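PDB 4ZM6: N-acetyl-beta-D glucosaminidase from Rhizomucor miehei CAU432, which probably hydrolyses terminal N-acetyl-beta-D-glucosaminyl residues in its family 3 glycosidase part and transfers acetyl groups from acetyl-CoA to glucosamine in a GCN5-related part. Local coordinates for residues V137-L142 and D206-V211; G185-D190 and P196-T201; V230-L235 and M272-E277. One frame throughout, in Å; residues are numbered along the deposited sequence.

Contact 1. Residues V137-L142 and D206-V211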
loop_
_atom_site.group_PDB
_atom_site.type_symbol
_atom_site.label_atom_id
_atom_site.label_comp_id
_atom_site.label_asym_id
_atom_site.label_seq_id
_atom_site.Cartn_x
_atom_site.Cartn_y
_atom_site.Cartn_z
ATOM N N VAL A 137 -2.696 14.543 12.090
ATOM C CA VAL A 137 -1.737 13.541 12.567
ATOM C C VAL A 137 -0.742 14.172 13.535
ATOM O O VAL A 137 -0.015 15.097 13.176
ATOM C CB VAL A 137 -0.970 12.897 11.391
ATOM C CG1 VAL A 137 -0.038 11.798 11.888
ATOM C CG2 VAL A 137 -1.946 12.352 10.358
ATOM N N ASN A 138 -0.688 13.641 14.751
ATOM C CA ASN A 138 0.067 14.269 15.832
ATOM C C ASN A 138 1.515 13.788 15.974
ATOM O O ASN A 138 1.855 13.029 16.890
ATOM C CB ASN A 138 -0.677 14.092 17.155
ATOM C CG ASN A 138 -0.663 15.344 17.980
ATOM O OD1 ASN A 138 -1.238 16.347 17.580
ATOM N ND2 ASN A 138 0.007 15.304 19.122
ATOM N N ASN A 139 2.359 14.261 15.062
ATOM C CA ASN A 139 3.803 14.018 15.121
ATOM C C ASN A 139 4.584 15.133 15.846
ATOM O O ASN A 139 5.807 15.061 15.955
ATOM C CB ASN A 139 4.356 13.798 13.711
ATOM C CG ASN A 139 3.943 14.889 12.743
ATOM O OD1 ASN A 139 3.441 15.939 13.148
ATOM N ND2 ASN A 139 4.145 14.643 11.454
ATOM N N ASN A 140 3.874 16.152 16.342
ATOM C CA ASN A 140 4.483 17.243 17.115
ATOM C C ASN A 140 4.145 17.184 18.619
ATOM O O ASN A 140 3.022 17.524 19.031
ATOM C CB ASN A 140 4.068 18.611 16.552
ATOM C CG ASN A 140 4.913 19.756 17.104
ATOM O OD1 ASN A 140 5.556 19.633 18.150
ATOM N ND2 ASN A 140 4.925 20.874 16.391
ATOM N N PRO A 141 5.131 16.787 19.448
ATOM C CA PRO A 141 4.985 16.738 20.903
ATOM C C PRO A 141 4.403 17.999 21.575
ATOM O O PRO A 141 3.833 17.895 22.666
ATOM C CB PRO A 141 6.421 16.509 21.377
ATOM C CG PRO A 141 7.044 15.723 20.280
ATOM C CD PRO A 141 6.427 16.230 19.013
ATOM N N LEU A 142 4.547 19.165 20.941
ATOM C CA LEU A 142 4.134 20.441 21.543
ATOM C C LEU A 142 2.876 21.056 20.902
ATOM O O LEU A 142 2.635 22.256 21.049
ATOM C CB LEU A 142 5.305 21.436 21.479
ATOM C CG LEU A 142 6.483 21.154 22.423
ATOM C CD1 LEU A 142 7.826 21.398 21.745
ATOM C CD2 LEU A 142 6.364 21.984 23.694
ATOM N N ASP A 206 2.128 14.355 1.063
ATOM C CA ASP A 206 1.662 13.025 0.666
ATOM C C ASP A 206 2.132 11.922 1.610
ATOM O O ASP A 206 1.428 10.931 1.800
ATOM C CB ASP A 206 2.106 12.693 -0.768
ATOM C CG ASP A 206 1.220 13.339 -1.823
ATOM O OD1 ASP A 206 0.062 13.699 -1.512
ATOM O OD2 ASP A 206 1.682 13.474 -2.979
ATOM N N LYS A 207 3.316 12.088 2.195
ATOM C CA LYS A 207 3.891 11.049 3.051
ATOM C C LYS A 207 3.216 10.956 4.432
ATOM O O LYS A 207 3.210 9.880 5.028
ATOM C CB LYS A 207 5.410 11.233 3.193
ATOM N N THR A 208 2.646 12.056 4.938
ATOM C CA THR A 208 2.000 12.034 6.263
ATOM C C THR A 208 0.638 12.738 6.314
ATOM O O THR A 208 -0.386 12.092 6.533
ATOM C CB THR A 208 2.915 12.624 7.373
ATOM O OG1 THR A 208 3.023 14.042 7.224
ATOM C CG2 THR A 208 4.320 12.007 7.341
ATOM N N GLU A 209 0.631 14.056 6.132
ATOM C CA GLU A 209 -0.579 14.862 6.346
ATOM C C GLU A 209 -1.794 14.343 5.582
ATOM O O GLU A 209 -2.875 14.204 6.151
ATOM C CB GLU A 209 -0.344 16.331 5.966
ATOM C CG GLU A 209 0.104 17.233 7.109
ATOM C CD GLU A 209 1.583 17.114 7.445
ATOM O OE1 GLU A 209 2.295 16.332 6.788
ATOM O OE2 GLU A 209 2.041 17.817 8.370
ATOM N N LEU A 210 -1.605 14.059 4.297
ATOM C CA LEU A 210 -2.713 13.715 3.414
ATOM C C LEU A 210 -3.055 12.218 3.391
ATOM O O LEU A 210 -4.079 11.834 2.822
ATOM C CB LEU A 210 -2.425 14.216 1.996
ATOM C CG LEU A 210 -2.368 15.738 1.840
ATOM C CD1 LEU A 210 -1.696 16.133 0.534
ATOM C CD2 LEU A 210 -3.760 16.349 1.918
ATOM N N VAL A 211 -2.226 11.378 4.008
ATOM C CA VAL A 211 -2.480 9.936 3.996
ATOM C C VAL A 211 -3.897 9.619 4.470
ATOM O O VAL A 211 -4.647 8.974 3.740
ATOM C CB VAL A 211 -1.446 9.128 4.814
ATOM C CG1 VAL A 211 -1.893 7.679 4.985
ATOM C CG2 VAL A 211 -0.082 9.175 4.142
#
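V137 passes the type I beta turn T208-V211, and the closest CA atoms of the two segments are those of V137 and E209, 6.5 Å apart. The turn follows helix 202-207 and is closed by a hydrogen bond from V211 N to T208 O, 3.2 Å long. The same T208 O lies 4.1 Å from V137 CG2. The valine thus brushes the turn with one methyl group. Its CG1 is anti to the backbone N (chi1 -177°), which sets CG2 beside that N, on the branch that meets the turn.

N139 comes toward T208 from further along the loop, which then makes an Asx turn of its own at N140. N139 ND2 stops 4.4 Å from T208 OG1, too far for a hydrogen bond. V137 also packs on V158 of helix 155-171, and T208 on P155 at the start of that helix.

The contact joins the loop after strand 129-130 to the turn after helix 202-207. Both lie in the family 3 N-terminal domain, whose sequence family belongs to the TIM-barrel clan. No hydrogen bond links the two segments. The chemistry implies a light touch: a methyl group and an amide come near the turn without binding it, while both segments also pack on helix 155-171.

Contact 2. Residues G185-D190 and P196-T201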
loop_
_atom_site.group_PDB
_atom_site.type_symbol
_atom_site.label_atom_id
_atom_site.label_comp_id
_atom_site.label_asym_id
_atom_site.label_seq_id
_atom_site.Cartn_x
_atom_site.Cartn_y
_atom_site.Cartn_z
ATOM N N GLY A 185 -1.907 18.768 12.151
ATOM C CA GLY A 185 -1.261 18.043 13.236
ATOM C C GLY A 185 0.199 18.369 13.492
ATOM O O GLY A 185 0.718 18.057 14.569
ATOM N N ASP A 186 0.876 18.977 12.516
ATOM C CA ASP A 186 2.299 19.296 12.666
ATOM C C ASP A 186 2.537 20.798 12.786
ATOM O O ASP A 186 2.870 21.472 11.806
ATOM C CB ASP A 186 3.122 18.706 11.515
ATOM C CG ASP A 186 4.609 18.599 11.846
ATOM O OD1 ASP A 186 5.069 19.219 12.828
ATOM O OD2 ASP A 186 5.325 17.877 11.123
ATOM N N THR A 187 2.333 21.305 14.002
ATOM C CA THR A 187 2.765 22.650 14.397
ATOM C C THR A 187 2.701 22.769 15.922
ATOM O O THR A 187 2.066 21.949 16.590
ATOM C CB THR A 187 1.903 23.783 13.775
ATOM O OG1 THR A 187 1.115 23.286 12.684
ATOM C CG2 THR A 187 2.793 24.922 13.274
ATOM N N ALA A 188 3.391 23.769 16.463
ATOM C CA ALA A 188 3.246 24.163 17.868
ATOM C C ALA A 188 2.292 25.360 18.020
ATOM O O ALA A 188 1.931 25.726 19.138
ATOM C CB ALA A 188 4.607 24.492 18.464
ATOM N N THR A 189 1.887 25.954 16.896
ATOM C CA THR A 189 1.027 27.142 16.890
ATOM C C THR A 189 -0.460 26.767 16.919
ATOM O O THR A 189 -0.892 25.838 16.229
ATOM C CB THR A 189 1.300 28.023 15.646
ATOM O OG1 THR A 189 2.701 28.317 15.555
ATOM C CG2 THR A 189 0.508 29.332 15.708
ATOM N N ASP A 190 -1.225 27.509 17.719
ATOM C CA ASP A 190 -2.668 27.305 17.856
ATOM C C ASP A 190 -3.405 28.146 16.811
ATOM O O ASP A 190 -3.086 29.320 16.608
ATOM C CB ASP A 190 -3.118 27.687 19.273
ATOM C CG ASP A 190 -4.532 27.216 19.603
ATOM O OD1 ASP A 190 -5.359 27.051 18.685
ATOM O OD2 ASP A 190 -4.828 27.020 20.800
ATOM N N PRO A 196 -0.927 29.505 11.958
ATOM C CA PRO A 196 0.052 28.427 11.885
ATOM C C PRO A 196 0.614 28.280 10.472
ATOM O O PRO A 196 -0.112 28.446 9.484
ATOM C CB PRO A 196 -0.749 27.190 12.302
ATOM C CG PRO A 196 -2.177 27.524 12.008
ATOM C CD PRO A 196 -2.301 29.006 11.774
ATOM N N VAL A 197 1.907 27.989 10.391
ATOM C CA VAL A 197 2.596 27.871 9.116
ATOM C C VAL A 197 2.998 26.421 8.926
ATOM O O VAL A 197 3.635 25.832 9.803
ATOM C CB VAL A 197 3.868 28.747 9.068
ATOM C CG1 VAL A 197 4.352 28.896 7.631
ATOM C CG2 VAL A 197 3.611 30.114 9.693
ATOM N N ILE A 198 2.608 25.853 7.786
ATOM C CA ILE A 198 3.033 24.515 7.381
ATOM C C ILE A 198 3.922 24.670 6.151
ATOM O O ILE A 198 3.434 24.823 5.030
ATOM C CB ILE A 198 1.828 23.598 7.059
ATOM C CG1 ILE A 198 0.817 23.589 8.218
ATOM C CG2 ILE A 198 2.300 22.185 6.736
ATOM C CD1 ILE A 198 1.392 23.199 9.566
ATOM N N ASN A 199 5.233 24.649 6.379
ATOM C CA ASN A 199 6.213 24.864 5.320
ATOM C C ASN A 199 6.600 23.531 4.697
ATOM O O ASN A 199 7.699 23.025 4.926
ATOM C CB ASN A 199 7.443 25.596 5.880
ATOM C CG ASN A 199 8.373 26.104 4.792
ATOM O OD1 ASN A 199 7.929 26.648 3.777
ATOM N ND2 ASN A 199 9.676 25.938 5.002
ATOM N N LYS A 200 5.682 22.964 3.912
ATOM C CA LYS A 200 5.876 21.647 3.305
ATOM C C LYS A 200 5.431 21.625 1.857
ATOM O O LYS A 200 4.487 22.324 1.477
ATOM C CB LYS A 200 5.086 20.582 4.061
ATOM C CG LYS A 200 5.396 20.499 5.543
ATOM C CD LYS A 200 4.868 19.213 6.149
ATOM C CE LYS A 200 4.860 19.281 7.665
ATOM N NZ LYS A 200 4.872 17.928 8.278
ATOM N N THR A 201 6.113 20.800 1.066
ATOM C CA THR A 201 5.761 20.575 -0.332
ATOM C C THR A 201 4.708 19.479 -0.429
ATOM O O THR A 201 4.444 18.767 0.546
ATOM C CB THR A 201 6.993 20.160 -1.169
ATOM O OG1 THR A 201 7.670 19.068 -0.529
ATOM C CG2 THR A 201 7.958 21.328 -1.331
#
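K200 NZ is gripped by two carboxylates. D186 OD2 accepts from it at 2.9 Å in a salt bridge, and E209 OE2 forms a second one from beyond the two segments. The ammonium meets D186 OD2 on the anti side, 34° out of the carboxylate plane. The lysine reaches it with a chain that is extended beyond CG. D186 swings its CG anti to the backbone N (chi1 -161°), and the two side chains cross at about a right angle. Two acidic partners would be expected to keep the lysine charged and to fix where its chain ends.

Next to the ion pair, methyl groups meet polar atoms. I198 turns its CD1 toward the paired oxygens D186 O and T187 OG1. T187 OG1 donates to D186 O at 2.7 Å, although from above the carbonyl plane and with a C=O...donor angle of only 86°. On its other branch, T187 CG2 rests 3.7 Å from V197 O.

T189 closes the far end against P196. Their CB atoms are 4.0 Å apart, and T189 CG2 lies equally near P196 CA. These are also the residues with the nearest CA atoms, at 5.3 Å. The touching parts run roughly antiparallel, so the chain comes back along itself.

Both segments belong to the long loop between strand 178-181 and helix 202-207. D190 OD1 is hydrogen-bonded to H192 ND1 in the short connection between them. An Asp-His pair on such a loop is characteristic of family 3 beta-N-acetylglucosaminidases, where it probably serves as the acid/base; the folded-back loop is consistent with that glycosidase site.

Contact 3. Residues V230-L235 and M272-E277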
loop_
_atom_site.group_PDB
_atom_site.type_symbol
_atom_site.label_atom_id
_atom_site.label_comp_id
_atom_site.label_asym_id
_atom_site.label_seq_id
_atom_site.Cartn_x
_atom_site.Cartn_y
_atom_site.Cartn_z
ATOM N N VAL A 230 -11.765 22.530 5.561
ATOM C CA VAL A 230 -10.452 23.114 5.348
ATOM C C VAL A 230 -10.133 24.065 6.500
ATOM O O VAL A 230 -10.768 25.109 6.651
ATOM C CB VAL A 230 -10.410 23.879 4.014
ATOM C CG1 VAL A 230 -8.998 24.354 3.718
ATOM C CG2 VAL A 230 -10.931 22.997 2.887
ATOM N N GLY A 231 -9.148 23.704 7.313
ATOM C CA GLY A 231 -8.708 24.564 8.404
ATOM C C GLY A 231 -7.976 25.797 7.907
ATOM O O GLY A 231 -7.866 26.029 6.696
ATOM N N HIS A 232 -7.475 26.590 8.853
ATOM C CA HIS A 232 -6.753 27.821 8.542
ATOM C C HIS A 232 -5.273 27.648 8.849
ATOM O O HIS A 232 -4.860 27.729 10.008
ATOM C CB HIS A 232 -7.317 28.991 9.345
ATOM C CG HIS A 232 -8.809 29.047 9.357
ATOM N ND1 HIS A 232 -9.551 29.352 8.236
ATOM C CD2 HIS A 232 -9.699 28.840 10.355
ATOM C CE1 HIS A 232 -10.836 29.328 8.542
ATOM N NE2 HIS A 232 -10.952 29.023 9.823
ATOM N N MET A 233 -4.486 27.397 7.805
ATOM C CA MET A 233 -3.031 27.300 7.924
ATOM C C MET A 233 -2.332 27.814 6.667
ATOM O O MET A 233 -2.845 27.676 5.554
ATOM C CB MET A 233 -2.600 25.862 8.248
ATOM C CG MET A 233 -3.427 24.769 7.583
ATOM S SD MET A 233 -3.512 23.275 8.592
ATOM C CE MET A 233 -5.208 22.783 8.301
ATOM N N LEU A 234 -1.167 28.427 6.867
ATOM C CA LEU A 234 -0.406 29.041 5.788
ATOM C C LEU A 234 0.545 28.003 5.203
ATOM O O LEU A 234 1.336 27.392 5.930
ATOM C CB LEU A 234 0.372 30.254 6.322
ATOM C CG LEU A 234 0.772 31.384 5.361
ATOM C CD1 LEU A 234 1.738 30.902 4.294
ATOM C CD2 LEU A 234 -0.448 32.033 4.724
ATOM N N LEU A 235 0.455 27.810 3.888
ATOM C CA LEU A 235 1.294 26.851 3.169
ATOM C C LEU A 235 2.087 27.577 2.083
ATOM O O LEU A 235 1.628 27.689 0.943
ATOM C CB LEU A 235 0.421 25.746 2.570
ATOM C CG LEU A 235 -0.161 24.786 3.618
ATOM C CD1 LEU A 235 -1.662 24.608 3.449
ATOM C CD2 LEU A 235 0.555 23.439 3.593
ATOM N N MET A 272 -12.143 32.732 13.855
ATOM C CA MET A 272 -10.861 32.508 14.521
ATOM C C MET A 272 -9.886 33.578 14.046
ATOM O O MET A 272 -10.050 34.144 12.955
ATOM C CB MET A 272 -10.318 31.114 14.205
ATOM C CG MET A 272 -11.198 29.976 14.706
ATOM S SD MET A 272 -10.978 28.446 13.778
ATOM C CE MET A 272 -9.577 27.720 14.619
ATOM N N ASP A 273 -8.876 33.859 14.861
ATOM C CA ASP A 273 -7.942 34.950 14.567
ATOM C C ASP A 273 -7.106 34.697 13.309
ATOM O O ASP A 273 -6.674 35.644 12.650
ATOM C CB ASP A 273 -7.022 35.228 15.765
ATOM C CG ASP A 273 -7.764 35.836 16.953
ATOM O OD1 ASP A 273 -8.747 36.585 16.742
ATOM O OD2 ASP A 273 -7.353 35.571 18.103
ATOM N N ALA A 274 -6.896 33.428 12.972
ATOM C CA ALA A 274 -6.150 33.056 11.768
ATOM C C ALA A 274 -6.758 33.610 10.474
ATOM O O ALA A 274 -6.040 33.811 9.498
ATOM C CB ALA A 274 -6.018 31.542 11.684
ATOM N N VAL A 275 -8.070 33.833 10.456
ATOM C CA VAL A 275 -8.720 34.462 9.304
ATOM C C VAL A 275 -9.373 35.808 9.631
ATOM O O VAL A 275 -9.600 36.606 8.722
ATOM C CB VAL A 275 -9.775 33.534 8.668
ATOM C CG1 VAL A 275 -11.119 33.688 9.356
ATOM C CG2 VAL A 275 -9.922 33.819 7.179
ATOM N N LYS A 276 -9.700 36.053 10.901
ATOM C CA LYS A 276 -10.289 37.336 11.306
ATOM C C LYS A 276 -9.231 38.439 11.385
ATOM O O LYS A 276 -9.531 39.607 11.125
ATOM C CB LYS A 276 -11.011 37.203 12.654
ATOM C CG LYS A 276 -11.692 38.485 13.137
ATOM C CD LYS A 276 -12.425 38.296 14.458
ATOM C CE LYS A 276 -11.458 38.026 15.604
ATOM N NZ LYS A 276 -12.134 38.043 16.929
ATOM N N GLU A 277 -8.003 38.066 11.751
ATOM C CA GLU A 277 -6.898 39.021 11.870
ATOM C C GLU A 277 -5.996 39.060 10.626
ATOM O O GLU A 277 -4.967 39.737 10.636
ATOM C CB GLU A 277 -6.053 38.719 13.116
ATOM C CG GLU A 277 -6.844 38.476 14.399
ATOM C CD GLU A 277 -7.709 39.657 14.815
ATOM O OE1 GLU A 277 -7.350 40.352 15.790
ATOM O OE2 GLU A 277 -8.752 39.891 14.174
#
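The H232 imidazole is the centre of this buried contact, touched by three residues of 272-277. M272 SD comes in at the ring edge, 3.7 Å from H232 CD2. It lies 4.7 Å from the ring centroid and 85° off the ring normal, so this is a sulfur-aromatic contact in the ring plane. V275 covers one face instead, with its CB 4.2 Å from H232 ND1 and offset toward the rim. A274 meets the histidine at its root, CB to CB at 3.7 Å.

Torsions on both sides bring the groups together. H232 CG stands beside the backbone N (chi1 -45°), and the M272 chain bends at chi3 (85°) to present its sulfur. The ring is further held by a hydrogen bond between its NE2 and C269 O.

Behind these residues, the backbone fixes the positions. M272 is the N-cap of helix 273-276, and its carbonyl O accepts from both V275 N and K276 N, the latter at 2.8 Å. G231 O, just before the histidine, is hydrogen-bonded to the hydroxyls of S244 and S245.

H232 follows strand 227-230, and helix 273-276 comes soon after strand 264-267. Backbone bonds from V230 to I266 and D268 join the two chain runs. This is consistent with loops at the C-terminal end of barrel strands in a TIM-barrel-clan domain.

All three contacts lie in the family 3 glycosidase region, away from the acetyl-CoA pocket. Contact 3 is the buried one; contacts 1 and 2 are only partly buried. Contact 2 lies between the others, in the chain folded inside the loop that contact 1 closes. A salt bridge ties it to contact 1. It meets contact 3 through backbone, since P196 and I198 probably share hydrogen bonds with L234. Contacts 1 and 3 do not touch; their centres are about 18 Å apart. Chemistry follows place: a thin contact without hydrogen bonds in contact 1, an ion pair in contact 2, and a histidine packed by sulfur and aliphatic carbon in contact 3.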